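Long-range contacts in carbonic anhydrase (Sordaria macrospora, PDB 4O1K), which probably catalyses the reversible hydration of carbon dioxide to bicarbonate, as a tetrameric, zinc-dependent beta-carbonic anhydrase: residues D58-A63 / C110-C115; H106-G111 / V190-V195; G117-M122 / A156-L161; A81-N86 / Y167-N172. All blocks are in the same frame, centred on the assembly; numbering follows the deposited sequence. Where two conformers were deposited one is given.

In the fold
Contacts 1 and 2 share Cys110 and Gly111 on strand 106-112: contact 2 pairs this strand with strand 190-197 deep in the sheet, and contact 1 takes the chain on from its end to the zinc site. Contacts 3 and 4 both use helix 154-174, the first near its start and partly open to solvent, the second further along and buried. Their chemistry follows their place. Metal coordination dominates contact 1, main-chain hydrogen bonds contact 2, apolar packing contact 3, and side-chain amides gripping a main chain contact 4. Contact 3 lies just beyond Cys115, and Asn82 of contact 4 touches Gly111, so both border the metal site.

Contact 1 of 4, residues D58-A63 / C110-C115; sequences DSRIPA and CGHYGC. With ZN (zinc ion), chain B.
Asp58, His112 and Cys115 converge on a zinc ion, and metal coordination is the main tie between the 58-63 loop and the chain leaving strand 106-112. The zinc is bound by Asp58 OD1 at 1.9 Å, His112 NE2 at 2.1 Å and Cys115 SG at 2.2 Å, with Cys56 as fourth ligand. Cys115 SG reaches the metal from a position anti to the backbone N (chi1 -175°). Asp58 OD2 stays 3.0 Å from the zinc, so the carboxylate binds essentially through one oxygen. Four protein ligands are consistent with the closed site of type II beta-carbonic anhydrases, in which aspartate takes the place of a zinc-bound water. Asp58 OD1 and His112 NE2 come within 2.6 Å because they share the metal, without bonding to each other; the carboxylate is turned 54° against the imidazole plane.

A CH-pi contact covers one face of the histidine. Ser59 CB stands 3.8 Å from the centroid of the His112 ring, almost exactly above it, while Ser59 OG bonds to Cys56 O; a small residue fits so close to the ring.

Polar bridging is looser. A water donates to Gly114 O at 3.2 Å and makes weak bonds to Asp58 OD1 and Arg60 NH2. Gly114, with a positive phi of 84°, suits the third position of the type II turn from His112 to Cys115.

A second subunit also reaches the loop, its Leu43 O accepting from Arg60 NE and its Phe75 packing on Asp58. Strand 106-112 runs between strands 51-56 and 190-197, and helix 116-121 starts directly after Cys115.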
loop_
_atom_site.group_PDB
_atom_site.type_symbol
_atom_site.label_atom_id
_atom_site.label_comp_id
_atom_site.label_asym_id
_atom_site.label_seq_id
_atom_site.Cartn_x
_atom_site.Cartn_y
_atom_site.Cartn_z
ATOM N N ASP A 58 14.088 1.987 -14.215
ATOM C CA ASP A 58 15.156 2.807 -14.807
ATOM C C ASP A 58 16.197 2.009 -15.540
ATOM O O ASP A 58 17.233 2.566 -15.916
ATOM C CB ASP A 58 15.844 3.777 -13.817
ATOM C CG ASP A 58 16.527 3.079 -12.632
ATOM O OD1 ASP A 58 17.335 2.136 -12.821
ATOM O OD2 ASP A 58 16.252 3.486 -11.472
ATOM N N SER A 59 15.937 0.718 -15.727
ATOM C CA SER A 59 16.743 -0.093 -16.631
ATOM C C SER A 59 16.352 0.353 -18.041
ATOM O O SER A 59 15.264 0.888 -18.236
ATOM C CB SER A 59 16.463 -1.580 -16.411
ATOM O OG SER A 59 15.127 -1.921 -16.750
ATOM N N ARG A 60 17.238 0.179 -19.018
ATOM C CA ARG A 60 17.045 0.872 -20.302
ATOM C C ARG A 60 16.621 -0.017 -21.470
ATOM O O ARG A 60 16.108 0.473 -22.477
ATOM C CB ARG A 60 18.309 1.642 -20.691
ATOM C CG ARG A 60 19.264 1.863 -19.544
ATOM C CD ARG A 60 19.777 3.295 -19.499
ATOM N NE ARG A 60 21.161 3.345 -19.041
ATOM C CZ ARG A 60 21.544 3.232 -17.770
ATOM N NH1 ARG A 60 22.835 3.289 -17.466
ATOM N NH2 ARG A 60 20.651 3.051 -16.800
ATOM N N ILE A 61 16.857 -1.316 -21.344
ATOM C CA ILE A 61 16.518 -2.258 -22.398
ATOM C C ILE A 61 15.432 -3.164 -21.829
ATOM O O ILE A 61 15.560 -3.626 -20.702
ATOM C CB ILE A 61 17.762 -3.111 -22.800
ATOM C CG1 ILE A 61 18.859 -2.238 -23.420
ATOM C CG2 ILE A 61 17.388 -4.198 -23.777
ATOM C CD1 ILE A 61 18.479 -1.647 -24.759
ATOM N N PRO A 62 14.365 -3.414 -22.602
ATOM C CA PRO A 62 13.273 -4.318 -22.213
ATOM C C PRO A 62 13.765 -5.757 -22.046
ATOM O O PRO A 62 14.662 -6.180 -22.775
ATOM C CB PRO A 62 12.310 -4.244 -23.409
ATOM C CG PRO A 62 12.657 -2.994 -24.111
ATOM C CD PRO A 62 14.120 -2.782 -23.907
ATOM N N ALA A 63 13.173 -6.486 -21.101
ATOM C CA ALA A 63 13.517 -7.883 -20.835
ATOM C C ALA A 63 13.510 -8.744 -22.085
ATOM O O ALA A 63 14.345 -9.649 -22.250
ATOM C CB ALA A 63 12.538 -8.456 -19.833
ATOM N N CYS A 110 15.284 -9.178 -11.820
ATOM C CA CYS A 110 16.467 -8.727 -12.544
ATOM C C CYS A 110 16.849 -7.343 -12.082
ATOM O O CYS A 110 16.075 -6.387 -12.262
ATOM C CB CYS A 110 16.189 -8.693 -14.043
ATOM S SG CYS A 110 17.717 -8.452 -15.024
ATOM N N GLY A 111 18.020 -7.218 -11.468
ATOM C CA GLY A 111 18.493 -5.886 -11.137
ATOM C C GLY A 111 19.413 -5.427 -12.251
ATOM O O GLY A 111 19.567 -6.124 -13.258
ATOM N N HIS A 112 20.033 -4.264 -12.079
ATOM C CA HIS A 112 20.967 -3.810 -13.110
ATOM C C HIS A 112 21.996 -2.885 -12.503
ATOM O O HIS A 112 21.686 -2.116 -11.582
ATOM C CB HIS A 112 20.231 -3.179 -14.305
ATOM C CG HIS A 112 19.528 -1.898 -13.978
ATOM N ND1 HIS A 112 19.846 -0.700 -14.583
ATOM C CD2 HIS A 112 18.538 -1.624 -13.093
ATOM C CE1 HIS A 112 19.100 0.263 -14.063
ATOM N NE2 HIS A 112 18.289 -0.274 -13.173
ATOM N N TYR A 113 23.240 -2.995 -12.970
ATOM C CA TYR A 113 24.288 -2.135 -12.418
ATOM C C TYR A 113 24.043 -0.722 -12.875
ATOM O O TYR A 113 23.513 -0.498 -13.975
ATOM C CB TYR A 113 25.693 -2.593 -12.846
ATOM C CG TYR A 113 26.047 -3.966 -12.315
ATOM C CD1 TYR A 113 26.089 -4.214 -10.948
ATOM C CD2 TYR A 113 26.339 -5.010 -13.171
ATOM C CE1 TYR A 113 26.400 -5.472 -10.455
ATOM C CE2 TYR A 113 26.664 -6.271 -12.683
ATOM C CZ TYR A 113 26.690 -6.493 -11.323
ATOM O OH TYR A 113 26.996 -7.743 -10.825
ATOM N N GLY A 114 24.428 0.237 -12.038
ATOM C CA GLY A 114 24.193 1.625 -12.372
ATOM C C GLY A 114 22.798 2.072 -11.986
ATOM O O GLY A 114 22.423 3.206 -12.265
ATOM N N CYS A 115 22.042 1.193 -11.325
ATOM C CA CYS A 115 20.666 1.489 -10.938
ATOM C C CYS A 115 20.502 2.808 -10.210
ATOM O O CYS A 115 21.082 3.017 -9.133
ATOM C CB CYS A 115 20.120 0.373 -10.062
ATOM S SG CYS A 115 18.358 0.560 -9.645
HETATM ZN ZN ZN B . 17.276 0.687 -11.601
HETATM O O HOH W 1 19.785 4.076 -13.808
#

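Contact 2 of 4, residues H106-G111 / V190-V195; sequences HIVVCG and VIHGWV
His106 to Gly111 pairs residue for residue with Val190 to Val195 as parallel strands, their axes 20° apart and joined by five main-chain hydrogen bonds, from Ile107 N to Val190 O at one end to Gly111 N to Trp194 O at the other. Both belong to the mixed sheet at the core of the beta-carbonic anhydrase fold, where strand 106-112 leads on to the zinc ligand His112.

One face carries the polar and aromatic groups. His106 ND1 and His192 NE2 share a hydrogen bond of 3.0 Å, bent to 143°, in which either may be the donor. The rings meet rim to rim, each nitrogen at the edge of the other ring. Val190 CG2 lies 3.6 Å from His106 ND1. Val108 crosses Trp194 at about a right angle: CG2 sits over the six-membered ring, 4.0 Å from its centroid. With CG1 anti to the backbone N (chi1 169°), that methyl too meets the indole, 3.6 Å from CE3.

On the reverse face, Ile107 CB meets Ile191 CG1 at 4.1 Å, and Gly193, with no side chain, lets Cys170 SG come within 3.7 Å of its CA.

Helices 154-174 and 177-186 cover the isoleucine face, strand 51-56 pairs with the other edge of 106-111, and His18 and Phe22 of a second subunit meet His106 and Trp194 respectively.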
loop_
_atom_site.group_PDB
_atom_site.type_symbol
_atom_site.label_atom_id
_atom_site.label_comp_id
_atom_site.label_asym_id
_atom_site.label_seq_id
_atom_site.Cartn_x
_atom_site.Cartn_y
_atom_site.Cartn_z
ATOM N N HIS A 106 8.645 -19.703 -14.340
ATOM C CA HIS A 106 9.824 -19.016 -13.846
ATOM C C HIS A 106 9.441 -17.652 -13.280
ATOM O O HIS A 106 8.577 -16.963 -13.821
ATOM C CB HIS A 106 10.816 -18.790 -14.995
ATOM C CG HIS A 106 11.248 -20.047 -15.679
ATOM N ND1 HIS A 106 12.264 -20.844 -15.194
ATOM C CD2 HIS A 106 10.812 -20.638 -16.820
ATOM C CE1 HIS A 106 12.432 -21.878 -16.008
ATOM N NE2 HIS A 106 11.562 -21.779 -17.000
ATOM N N ILE A 107 10.096 -17.249 -12.194
ATOM C CA ILE A 107 9.985 -15.858 -11.746
ATOM C C ILE A 107 11.416 -15.339 -11.684
ATOM O O ILE A 107 12.258 -15.960 -11.075
ATOM C CB ILE A 107 9.352 -15.749 -10.366
ATOM C CG1 ILE A 107 7.926 -16.310 -10.375
ATOM C CG2 ILE A 107 9.262 -14.255 -9.940
ATOM C CD1 ILE A 107 7.206 -16.234 -9.003
ATOM N N VAL A 108 11.703 -14.230 -12.359
ATOM C CA VAL A 108 13.062 -13.683 -12.387
ATOM C C VAL A 108 12.970 -12.324 -11.719
ATOM O O VAL A 108 12.077 -11.559 -12.063
ATOM C CB VAL A 108 13.465 -13.393 -13.838
ATOM C CG1 VAL A 108 14.768 -12.582 -13.875
ATOM C CG2 VAL A 108 13.576 -14.716 -14.648
ATOM N N VAL A 109 13.877 -12.033 -10.792
ATOM C CA VAL A 109 14.078 -10.656 -10.334
ATOM C C VAL A 109 15.359 -10.234 -11.009
ATOM O O VAL A 109 16.399 -10.868 -10.815
ATOM C CB VAL A 109 14.272 -10.582 -8.816
ATOM C CG1 VAL A 109 14.658 -9.161 -8.393
ATOM C CG2 VAL A 109 12.983 -10.980 -8.120
ATOM N N CYS A 110 15.284 -9.178 -11.820
ATOM C CA CYS A 110 16.467 -8.727 -12.544
ATOM C C CYS A 110 16.849 -7.343 -12.082
ATOM O O CYS A 110 16.075 -6.387 -12.262
ATOM C CB CYS A 110 16.189 -8.693 -14.043
ATOM S SG CYS A 110 17.717 -8.452 -15.024
ATOM N N GLY A 111 18.020 -7.218 -11.468
ATOM C CA GLY A 111 18.493 -5.886 -11.137
ATOM C C GLY A 111 19.413 -5.427 -12.251
ATOM O O GLY A 111 19.567 -6.124 -13.258
ATOM N N VAL A 190 10.278 -21.809 -10.538
ATOM C CA VAL A 190 11.558 -21.642 -9.886
ATOM C C VAL A 190 11.945 -20.175 -10.015
ATOM O O VAL A 190 11.511 -19.461 -10.934
ATOM C CB VAL A 190 12.645 -22.574 -10.446
ATOM C CG1 VAL A 190 12.286 -24.047 -10.157
ATOM C CG2 VAL A 190 12.828 -22.350 -11.933
ATOM N N ILE A 191 12.764 -19.744 -9.085
ATOM C CA ILE A 191 13.090 -18.342 -8.948
ATOM C C ILE A 191 14.529 -18.066 -9.339
ATOM O O ILE A 191 15.436 -18.823 -8.952
ATOM C CB ILE A 191 12.866 -17.958 -7.506
ATOM C CG1 ILE A 191 11.389 -17.647 -7.319
ATOM C CG2 ILE A 191 13.699 -16.768 -7.111
ATOM C CD1 ILE A 191 11.064 -17.369 -5.951
ATOM N N HIS A 192 14.739 -16.985 -10.090
ATOM C CA HIS A 192 16.078 -16.616 -10.536
ATOM C C HIS A 192 16.385 -15.189 -10.139
ATOM O O HIS A 192 15.485 -14.340 -10.139
ATOM C CB HIS A 192 16.184 -16.687 -12.048
ATOM C CG HIS A 192 15.660 -17.951 -12.640
ATOM N ND1 HIS A 192 16.458 -19.053 -12.872
ATOM C CD2 HIS A 192 14.429 -18.272 -13.102
ATOM C CE1 HIS A 192 15.730 -20.009 -13.423
ATOM N NE2 HIS A 192 14.498 -19.558 -13.583
ATOM N N GLY A 193 17.653 -14.935 -9.810
ATOM C CA GLY A 193 18.102 -13.582 -9.512
ATOM C C GLY A 193 19.191 -13.262 -10.516
ATOM O O GLY A 193 20.229 -13.885 -10.505
ATOM N N TRP A 194 18.948 -12.289 -11.376
ATOM C CA TRP A 194 19.903 -11.953 -12.432
ATOM C C TRP A 194 20.227 -10.478 -12.352
ATOM O O TRP A 194 19.513 -9.707 -11.679
ATOM C CB TRP A 194 19.299 -12.272 -13.797
ATOM C CG TRP A 194 18.983 -13.741 -14.066
ATOM C CD1 TRP A 194 19.446 -14.840 -13.379
ATOM C CD2 TRP A 194 18.126 -14.252 -15.105
ATOM N NE1 TRP A 194 18.933 -16.004 -13.951
ATOM C CE2 TRP A 194 18.114 -15.663 -14.999
ATOM C CE3 TRP A 194 17.362 -13.649 -16.118
ATOM C CZ2 TRP A 194 17.376 -16.481 -15.880
ATOM C CZ3 TRP A 194 16.627 -14.466 -16.988
ATOM C CH2 TRP A 194 16.634 -15.860 -16.853
ATOM N N VAL A 195 21.318 -10.068 -12.996
ATOM C CA VAL A 195 21.676 -8.661 -13.000
ATOM C C VAL A 195 22.161 -8.329 -14.396
ATOM O O VAL A 195 22.999 -9.056 -14.936
ATOM C CB VAL A 195 22.793 -8.329 -11.994
ATOM C CG1 VAL A 195 23.089 -6.829 -12.032
ATOM C CG2 VAL A 195 22.386 -8.705 -10.597
#

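Contact 3 of 4, residues G117-M122 / A156-L161; sequences GVKAAM and ARYERL
The short helix 116-121, which follows the zinc ligand Cys115, packs across the early turns of helix 154-174: Val118 and Lys119 of the helix, and Met122 just after it, meet Tyr158 and Leu161. The segment axes are 10.4 Å apart at an angle of 116°. Val118 CG1 does double duty, lying 3.5 Å from Leu161 CD2 and 3.5 Å from Tyr158 CE1, where it meets the ring at its edge. Its position anti to the backbone N (chi1 173°) sends this methyl into the angle between the two residues.

This helix pair lies beside the beta-carbonic anhydrase metal site, and Val118 also touches Ala81 of the loop beyond strand 74-79. Tyr158 suits the place as a flat ring that offers its edge to Val118 and its rim carbons to Lys119; its OH approaches Cys115 O, too closely for the length of that hydrogen bond to be relied on.

Lys119 crosses the tyrosine at about a right angle, its chain bent near the end so that CE lies 3.4 Å and NZ 3.3 Å from Tyr158 CE2. Past the end of helix 116-121, flexible Met122 and branched Leu161 reach toward each other tip to tip, CE to CD2 at 3.5 Å. Tyr141 of helix 130-143 packs against Met122, and Leu148 against Leu161.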
loop_
_atom_site.group_PDB
_atom_site.type_symbol
_atom_site.label_atom_id
_atom_site.label_comp_id
_atom_site.label_asym_id
_atom_site.label_seq_id
_atom_site.Cartn_x
_atom_site.Cartn_y
_atom_site.Cartn_z
ATOM N N GLY A 117 17.831 4.003 -8.741
ATOM C CA GLY A 117 17.044 3.883 -7.526
ATOM C C GLY A 117 17.879 3.483 -6.327
ATOM O O GLY A 117 17.754 4.078 -5.261
ATOM N N VAL A 118 18.731 2.475 -6.507
ATOM C CA VAL A 118 19.710 2.071 -5.495
ATOM C C VAL A 118 20.644 3.238 -5.114
ATOM O O VAL A 118 20.792 3.611 -3.903
ATOM C CB VAL A 118 20.479 0.836 -5.992
ATOM C CG1 VAL A 118 21.613 0.490 -5.048
ATOM C CG2 VAL A 118 19.525 -0.342 -6.125
ATOM N N LYS A 119 21.226 3.876 -6.128
ATOM C CA LYS A 119 22.064 5.044 -5.836
ATOM C C LYS A 119 21.322 6.148 -5.056
ATOM O O LYS A 119 21.866 6.723 -4.107
ATOM C CB LYS A 119 22.699 5.608 -7.106
ATOM C CG LYS A 119 23.735 6.692 -6.821
ATOM C CD LYS A 119 24.492 7.116 -8.081
ATOM C CE LYS A 119 25.355 5.985 -8.658
ATOM N NZ LYS A 119 26.603 5.712 -7.870
ATOM N N ALA A 120 20.085 6.435 -5.442
ATOM C CA ALA A 120 19.288 7.460 -4.763
ATOM C C ALA A 120 18.905 7.049 -3.336
ATOM O O ALA A 120 18.742 7.906 -2.446
ATOM C CB ALA A 120 18.049 7.778 -5.570
ATOM N N ALA A 121 18.717 5.745 -3.133
ATOM C CA ALA A 121 18.449 5.198 -1.807
ATOM C C ALA A 121 19.628 5.517 -0.936
ATOM O O ALA A 121 19.469 5.825 0.249
ATOM C CB ALA A 121 18.268 3.710 -1.876
ATOM N N MET A 122 20.821 5.424 -1.521
ATOM C CA MET A 122 22.019 5.666 -0.728
ATOM C C MET A 122 22.397 7.151 -0.513
ATOM O O MET A 122 23.407 7.459 0.134
ATOM C CB MET A 122 23.179 4.820 -1.251
ATOM C CG MET A 122 22.873 3.326 -1.103
ATOM S SD MET A 122 22.692 2.940 0.649
ATOM C CE MET A 122 21.382 1.735 0.657
ATOM N N ALA A 156 32.240 -0.408 -6.259
ATOM C CA ALA A 156 32.214 -1.842 -5.946
ATOM C C ALA A 156 31.146 -2.159 -4.879
ATOM O O ALA A 156 30.390 -3.139 -4.995
ATOM C CB ALA A 156 33.572 -2.308 -5.492
ATOM N N ARG A 157 31.101 -1.325 -3.840
ATOM C CA ARG A 157 30.064 -1.441 -2.811
ATOM C C ARG A 157 28.652 -1.316 -3.384
ATOM O O ARG A 157 27.760 -2.077 -3.015
ATOM C CB ARG A 157 30.277 -0.402 -1.702
ATOM C CG ARG A 157 29.587 -0.759 -0.402
ATOM C CD ARG A 157 29.765 0.327 0.633
ATOM N NE ARG A 157 31.166 0.712 0.730
ATOM C CZ ARG A 157 31.595 1.968 0.618
ATOM N NH1 ARG A 157 30.728 2.956 0.420
ATOM N NH2 ARG A 157 32.891 2.238 0.699
ATOM N N TYR A 158 28.492 -0.383 -4.305
ATOM C CA TYR A 158 27.220 -0.080 -4.926
ATOM C C TYR A 158 26.748 -1.265 -5.785
ATOM O O TYR A 158 25.574 -1.659 -5.748
ATOM C CB TYR A 158 27.441 1.199 -5.735
ATOM C CG TYR A 158 26.357 1.601 -6.686
ATOM C CD1 TYR A 158 25.026 1.351 -6.417
ATOM C CD2 TYR A 158 26.676 2.255 -7.864
ATOM C CE1 TYR A 158 24.041 1.724 -7.310
ATOM C CE2 TYR A 158 25.703 2.642 -8.746
ATOM C CZ TYR A 158 24.387 2.366 -8.465
ATOM O OH TYR A 158 23.413 2.752 -9.339
ATOM N N GLU A 159 27.678 -1.861 -6.523
ATOM C CA GLU A 159 27.377 -3.019 -7.373
ATOM C C GLU A 159 27.008 -4.216 -6.493
ATOM O O GLU A 159 26.071 -4.989 -6.805
ATOM C CB GLU A 159 28.556 -3.328 -8.312
ATOM C CG GLU A 159 28.858 -2.163 -9.256
ATOM C CD GLU A 159 29.907 -2.486 -10.307
ATOM O OE1 GLU A 159 30.682 -3.459 -10.125
ATOM O OE2 GLU A 159 29.948 -1.756 -11.323
ATOM N N ARG A 160 27.722 -4.345 -5.374
ATOM C CA ARG A 160 27.437 -5.433 -4.460
ATOM C C ARG A 160 26.046 -5.241 -3.889
ATOM O O ARG A 160 25.309 -6.201 -3.759
ATOM C CB ARG A 160 28.482 -5.527 -3.339
ATOM C CG ARG A 160 28.382 -6.800 -2.489
ATOM C CD ARG A 160 28.418 -8.091 -3.340
ATOM N NE ARG A 160 28.160 -9.271 -2.517
ATOM C CZ ARG A 160 27.503 -10.347 -2.939
ATOM N NH1 ARG A 160 27.042 -10.397 -4.178
ATOM N NH2 ARG A 160 27.295 -11.368 -2.123
ATOM N N LEU A 161 25.691 -4.003 -3.538
ATOM C CA LEU A 161 24.338 -3.695 -3.048
ATOM C C LEU A 161 23.261 -4.031 -4.071
ATOM O O LEU A 161 22.180 -4.520 -3.720
ATOM C CB LEU A 161 24.227 -2.214 -2.678
ATOM C CG LEU A 161 22.854 -1.753 -2.184
ATOM C CD1 LEU A 161 22.392 -2.574 -0.990
ATOM C CD2 LEU A 161 22.877 -0.270 -1.840
#

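Contact 4 of 4, residues A81-N86 / Y167-N172; sequences ANLVCN and YEQCRN
Gln169 and Asn172, one helical turn apart, face Val84 and grip its main chain from helix 154-174. The contact thereby fastens the irregular loop after strand 74-79 to a helix that packs on the central sheet of the alpha/beta fold of the beta-carbonic anhydrases. The side chain of Val84 runs antiparallel to those of Gln169 and Asn172, alongside each.

Gln169 folds back at chi2 (-45°), which brings OE1 up to the loop. There it accepts a hydrogen bond from Val84 N at 2.7 Å, nearly straight at 168°, the donor standing out of the plane of the side-chain carbonyl. Asn172 takes the other polar atom of the same residue: ND2 donates to Val84 O at 2.9 Å. This bond is bent, 137° at the hydrogen, and the carbonyl oxygen lies out of the amide plane of Asn172. ND2 also gives a weak bond to Gln169 OE1, which helps hold the two amides together. Their other ends are used too, Gln169 NE2 by Asn165 OD1 and Asn172 OD1 by Lys175 NZ. Amides suit this place: one accepts from the N-H of Val84 and the other donates to its carbonyl, in a loop that has no regular strand or helix.

Apolar groups fill in around them. Val84 CG1 rests 3.9 Å from Asn172 CB, with Met92 and Ile95 of helix 89-100 also packed against the valine. The Leu83 side chain lies aslant Gln169, its CD2 3.7 Å from Gln169 NE2. Asn82 O, buried and without a hydrogen-bond partner in the model, lies 3.4 Å from Gln169 CG.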
loop_
_atom_site.group_PDB
_atom_site.type_symbol
_atom_site.label_atom_id
_atom_site.label_comp_id
_atom_site.label_asym_id
_atom_site.label_seq_id
_atom_site.Cartn_x
_atom_site.Cartn_y
_atom_site.Cartn_z
ATOM N N ALA A 81 13.920 0.103 -8.607
ATOM C CA ALA A 81 14.869 -0.828 -7.996
ATOM C C ALA A 81 14.360 -2.246 -7.820
ATOM O O ALA A 81 14.879 -3.002 -7.009
ATOM C CB ALA A 81 15.489 -0.249 -6.684
ATOM N N ASN A 82 13.368 -2.622 -8.628
ATOM C CA ASN A 82 12.932 -4.014 -8.716
ATOM C C ASN A 82 12.649 -4.635 -7.352
ATOM O O ASN A 82 13.159 -5.728 -7.039
ATOM C CB ASN A 82 13.904 -4.882 -9.565
ATOM C CG ASN A 82 15.387 -4.708 -9.189
ATOM O OD1 ASN A 82 16.100 -3.877 -9.768
ATOM N ND2 ASN A 82 15.859 -5.508 -8.229
ATOM N N LEU A 83 11.864 -3.914 -6.544
ATOM C CA LEU A 83 11.535 -4.347 -5.188
ATOM C C LEU A 83 10.313 -5.258 -5.096
ATOM O O LEU A 83 9.325 -5.101 -5.837
ATOM C CB LEU A 83 11.282 -3.124 -4.289
ATOM C CG LEU A 83 12.429 -2.147 -4.145
ATOM C CD1 LEU A 83 12.037 -0.963 -3.235
ATOM C CD2 LEU A 83 13.613 -2.853 -3.531
ATOM N N VAL A 84 10.368 -6.206 -4.149
ATOM C CA VAL A 84 9.208 -7.039 -3.838
ATOM C C VAL A 84 8.891 -6.781 -2.359
ATOM O O VAL A 84 9.514 -7.390 -1.473
ATOM C CB VAL A 84 9.528 -8.531 -4.090
ATOM C CG1 VAL A 84 8.367 -9.391 -3.705
ATOM C CG2 VAL A 84 9.826 -8.762 -5.593
ATOM N N CYS A 85 7.971 -5.841 -2.115
ATOM C CA CYS A 85 7.666 -5.371 -0.738
ATOM C C CYS A 85 6.411 -6.070 -0.233
ATOM O O CYS A 85 5.403 -6.128 -0.946
ATOM C CB CYS A 85 7.397 -3.875 -0.738
ATOM S SG CYS A 85 8.786 -2.838 -1.333
ATOM N N ASN A 86 6.429 -6.580 0.994
ATOM C CA ASN A 86 5.269 -7.357 1.413
ATOM C C ASN A 86 3.971 -6.570 1.604
ATOM O O ASN A 86 2.893 -7.141 1.548
ATOM C CB ASN A 86 5.589 -8.275 2.590
ATOM C CG ASN A 86 6.430 -7.607 3.632
ATOM O OD1 ASN A 86 7.638 -7.466 3.483
ATOM N ND2 ASN A 86 5.800 -7.212 4.708
ATOM N N TYR A 167 19.121 -10.549 -4.540
ATOM C CA TYR A 167 18.994 -11.740 -3.660
ATOM C C TYR A 167 17.854 -11.591 -2.620
ATOM O O TYR A 167 17.019 -12.492 -2.461
ATOM C CB TYR A 167 20.351 -12.020 -2.981
ATOM C CG TYR A 167 20.297 -12.976 -1.810
ATOM C CD1 TYR A 167 20.350 -14.355 -1.998
ATOM C CD2 TYR A 167 20.214 -12.496 -0.521
ATOM C CE1 TYR A 167 20.313 -15.221 -0.905
ATOM C CE2 TYR A 167 20.173 -13.335 0.560
ATOM C CZ TYR A 167 20.225 -14.694 0.363
ATOM O OH TYR A 167 20.182 -15.510 1.471
ATOM N N GLU A 168 17.815 -10.455 -1.923
ATOM C CA GLU A 168 16.779 -10.206 -0.911
ATOM C C GLU A 168 15.377 -10.145 -1.505
ATOM O O GLU A 168 14.424 -10.645 -0.878
ATOM C CB GLU A 168 17.060 -8.945 -0.084
ATOM C CG GLU A 168 18.244 -9.060 0.877
ATOM C CD GLU A 168 18.084 -10.190 1.916
ATOM O OE1 GLU A 168 16.946 -10.642 2.182
ATOM O OE2 GLU A 168 19.107 -10.617 2.483
ATOM N N GLN A 169 15.230 -9.551 -2.699
ATOM C CA GLN A 169 13.901 -9.509 -3.328
ATOM C C GLN A 169 13.479 -10.900 -3.789
ATOM O O GLN A 169 12.286 -11.261 -3.745
ATOM C CB GLN A 169 13.804 -8.478 -4.472
ATOM C CG GLN A 169 14.225 -7.032 -4.090
ATOM C CD GLN A 169 13.666 -6.556 -2.759
ATOM O OE1 GLN A 169 12.468 -6.680 -2.505
ATOM N NE2 GLN A 169 14.536 -6.001 -1.900
ATOM N N CYS A 170 14.452 -11.708 -4.209
ATOM C CA CYS A 170 14.152 -13.126 -4.451
ATOM C C CYS A 170 13.648 -13.842 -3.171
ATOM O O CYS A 170 12.669 -14.608 -3.216
ATOM C CB CYS A 170 15.389 -13.842 -4.947
ATOM S SG CYS A 170 15.783 -13.414 -6.653
ATOM N N ARG A 171 14.353 -13.638 -2.060
ATOM C CA ARG A 171 13.875 -14.173 -0.785
ATOM C C ARG A 171 12.432 -13.733 -0.539
ATOM O O ARG A 171 11.604 -14.546 -0.131
ATOM C CB ARG A 171 14.772 -13.733 0.385
ATOM C CG ARG A 171 16.170 -14.373 0.390
ATOM C CD ARG A 171 16.892 -14.074 1.719
ATOM N NE ARG A 171 16.173 -14.630 2.869
ATOM C CZ ARG A 171 15.500 -13.905 3.765
ATOM N NH1 ARG A 171 15.464 -12.579 3.668
ATOM N NH2 ARG A 171 14.874 -14.500 4.775
ATOM N N ASN A 172 12.120 -12.451 -0.757
ATOM C CA ASN A 172 10.732 -11.982 -0.558
ATOM C C ASN A 172 9.713 -12.633 -1.476
ATOM O O ASN A 172 8.547 -12.789 -1.087
ATOM C CB ASN A 172 10.631 -10.462 -0.701
ATOM C CG ASN A 172 11.470 -9.723 0.335
ATOM O OD1 ASN A 172 11.888 -10.297 1.335
ATOM N ND2 ASN A 172 11.736 -8.451 0.075
#